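Local atomic coordinates of peptidyl-lys metalloendopeptidase (Grifola frondosa, PDB entry 1G12), a protein that cleaves peptide bonds next to lysine residues as a zinc metalloendopeptidase of the aspzincin group. Residues S7-A12 against A99-P104. Numbering follows the deposited sequence.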
loop_
_atom_site.group_PDB
_atom_site.type_symbol
_atom_site.label_atom_id
_atom_site.label_comp_id
_atom_site.label_asym_id
_atom_site.label_seq_id
_atom_site.Cartn_x
_atom_site.Cartn_y
_atom_site.Cartn_z
ATOM N N SER A 7 -6.397 -15.644 -17.611
ATOM C CA SER A 7 -5.944 -14.590 -18.511
ATOM C C SER A 7 -6.434 -13.211 -18.068
ATOM O O SER A 7 -5.657 -12.254 -18.048
ATOM C CB SER A 7 -6.391 -14.874 -19.946
ATOM O OG SER A 7 -7.799 -14.920 -20.044
ATOM N N SER A 8 -7.705 -13.118 -17.680
ATOM C CA SER A 8 -8.269 -11.842 -17.233
ATOM C C SER A 8 -7.577 -11.355 -15.967
ATOM O O SER A 8 -7.315 -10.162 -15.816
ATOM C CB SER A 8 -9.779 -11.947 -16.989
ATOM O OG SER A 8 -10.088 -12.875 -15.962
ATOM N N GLU A 9 -7.264 -12.283 -15.070
ATOM C CA GLU A 9 -6.597 -11.929 -13.821
ATOM C C GLU A 9 -5.181 -11.421 -14.076
ATOM O O GLU A 9 -4.729 -10.474 -13.431
ATOM C CB GLU A 9 -6.602 -13.121 -12.861
ATOM C CG GLU A 9 -8.010 -13.504 -12.414
ATOM C CD GLU A 9 -8.058 -14.719 -11.503
ATOM O OE1 GLU A 9 -8.889 -14.722 -10.573
ATOM O OE2 GLU A 9 -7.281 -15.673 -11.718
ATOM N N GLN A 10 -4.499 -12.027 -15.046
ATOM C CA GLN A 10 -3.142 -11.620 -15.402
ATOM C C GLN A 10 -3.148 -10.208 -15.974
ATOM O O GLN A 10 -2.279 -9.396 -15.654
ATOM C CB GLN A 10 -2.543 -12.588 -16.424
ATOM C CG GLN A 10 -2.347 -13.995 -15.889
ATOM C CD GLN A 10 -1.797 -14.952 -16.932
ATOM O OE1 GLN A 10 -0.981 -14.575 -17.774
ATOM N NE2 GLN A 10 -2.243 -16.202 -16.877
ATOM N N SER A 11 -4.148 -9.918 -16.802
ATOM C CA SER A 11 -4.289 -8.606 -17.423
ATOM C C SER A 11 -4.569 -7.540 -16.370
ATOM O O SER A 11 -4.008 -6.445 -16.424
ATOM C CB SER A 11 -5.408 -8.632 -18.464
ATOM O OG SER A 11 -5.129 -9.596 -19.466
ATOM N N ALA A 12 -5.441 -7.868 -15.419
ATOM C CA ALA A 12 -5.795 -6.948 -14.340
ATOM C C ALA A 12 -4.583 -6.694 -13.447
ATOM O O ALA A 12 -4.345 -5.561 -13.016
ATOM C CB ALA A 12 -6.946 -7.512 -13.519
ATOM N N ALA A 99 -11.816 -10.654 -2.895
ATOM C CA ALA A 99 -12.129 -9.226 -2.933
ATOM C C ALA A 99 -11.279 -8.429 -3.919
ATOM O O ALA A 99 -11.670 -7.348 -4.349
ATOM C CB ALA A 99 -12.017 -8.624 -1.536
ATOM N N PHE A 100 -10.114 -8.963 -4.272
ATOM C CA PHE A 100 -9.220 -8.285 -5.201
ATOM C C PHE A 100 -9.858 -8.105 -6.580
ATOM O O PHE A 100 -9.720 -7.054 -7.202
ATOM C CB PHE A 100 -7.906 -9.065 -5.329
ATOM C CG PHE A 100 -6.806 -8.296 -6.006
ATOM C CD1 PHE A 100 -6.023 -7.396 -5.287
ATOM C CD2 PHE A 100 -6.543 -8.478 -7.361
ATOM C CE1 PHE A 100 -4.996 -6.691 -5.909
ATOM C CE2 PHE A 100 -5.520 -7.777 -7.992
ATOM C CZ PHE A 100 -4.744 -6.882 -7.265
ATOM N N TRP A 101 -10.582 -9.121 -7.035
ATOM C CA TRP A 101 -11.219 -9.079 -8.347
ATOM C C TRP A 101 -12.470 -8.211 -8.409
ATOM O O TRP A 101 -12.969 -7.914 -9.491
ATOM C CB TRP A 101 -11.506 -10.503 -8.826
ATOM C CG TRP A 101 -10.297 -11.362 -8.669
ATOM C CD1 TRP A 101 -10.161 -12.448 -7.849
ATOM C CD2 TRP A 101 -9.004 -11.123 -9.238
ATOM N NE1 TRP A 101 -8.858 -12.886 -7.860
ATOM C CE2 TRP A 101 -8.127 -12.090 -8.703
ATOM C CE3 TRP A 101 -8.500 -10.176 -10.144
ATOM C CZ2 TRP A 101 -6.769 -12.138 -9.039
ATOM C CZ3 TRP A 101 -7.152 -10.224 -10.477
ATOM C CH2 TRP A 101 -6.302 -11.199 -9.924
ATOM N N LYS A 102 -12.961 -7.795 -7.246
ATOM C CA LYS A 102 -14.145 -6.943 -7.170
ATOM C C LYS A 102 -13.744 -5.485 -6.936
ATOM O O LYS A 102 -14.597 -4.600 -6.844
ATOM C CB LYS A 102 -15.064 -7.420 -6.042
ATOM C CG LYS A 102 -15.575 -8.841 -6.228
ATOM C CD LYS A 102 -16.467 -9.293 -5.080
ATOM C CE LYS A 102 -15.684 -9.465 -3.784
ATOM N NZ LYS A 102 -16.517 -10.070 -2.706
ATOM N N ALA A 103 -12.440 -5.244 -6.854
ATOM C CA ALA A 103 -11.908 -3.908 -6.616
ATOM C C ALA A 103 -11.471 -3.234 -7.913
ATOM O O ALA A 103 -11.029 -3.902 -8.848
ATOM C CB ALA A 103 -10.730 -3.993 -5.647
ATOM N N PRO A 104 -11.626 -1.901 -8.003
ATOM C CA PRO A 104 -11.224 -1.168 -9.209
ATOM C C PRO A 104 -9.698 -1.133 -9.313
ATOM O O PRO A 104 -9.002 -1.315 -8.312
ATOM C CB PRO A 104 -11.802 0.226 -8.965
ATOM C CG PRO A 104 -11.743 0.353 -7.472
ATOM C CD PRO A 104 -12.252 -0.994 -7.025
#
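The first turns of helix 7-33 face the loop between strand 93-96 and helix 111-121, and the backbones come closest at Glu9 and Trp101, whose CA atoms are 7.7 Å apart. This is surface packing in a lysine-specific metalloendopeptidase of the aspzincin family, clan MA, where Trp101 of the loop packs against the start of the long N-terminal helix. The side chains of Glu9 and Trp101 cross at about a right angle. Glu9 lies over one face of the indole. Its CG sits 3.7 Å from the centroid of the Trp101 six-membered ring and only 6° off the ring normal, a clear CH-pi contact. Glu9 CB reaches Trp101 CH2 at 3.5 Å. The chain of Glu9 is extended beyond CG (chi2 178°) and runs from above the benzene ring towards the CE2 side, where OE1 comes over the CE2-NE1 bond. The carboxylate plane is tilted 31° from the indole plane. The other carboxylate oxygen, OE2, accepts a hydrogen bond from the backbone N of Ser6, which helps fix the rotation of the group. On the opposite face of the indole Phe100 CD2 stands 3.6 Å above the Trp101 ring plane, near the rim. The indole thus lies between Glu9 and Phe100, the residue just before it. Ala12, one turn further along the helix, meets the ring at its edge, with CB 4.1 Å from Trp101 CZ3. Cys75, Leu13 and Gln111 also touch the Trp101 side chain. Glu9 OE1 stands 3.3 Å from Trp101 NE1, but it lies above the ring and the angle is too poor for a hydrogen bond.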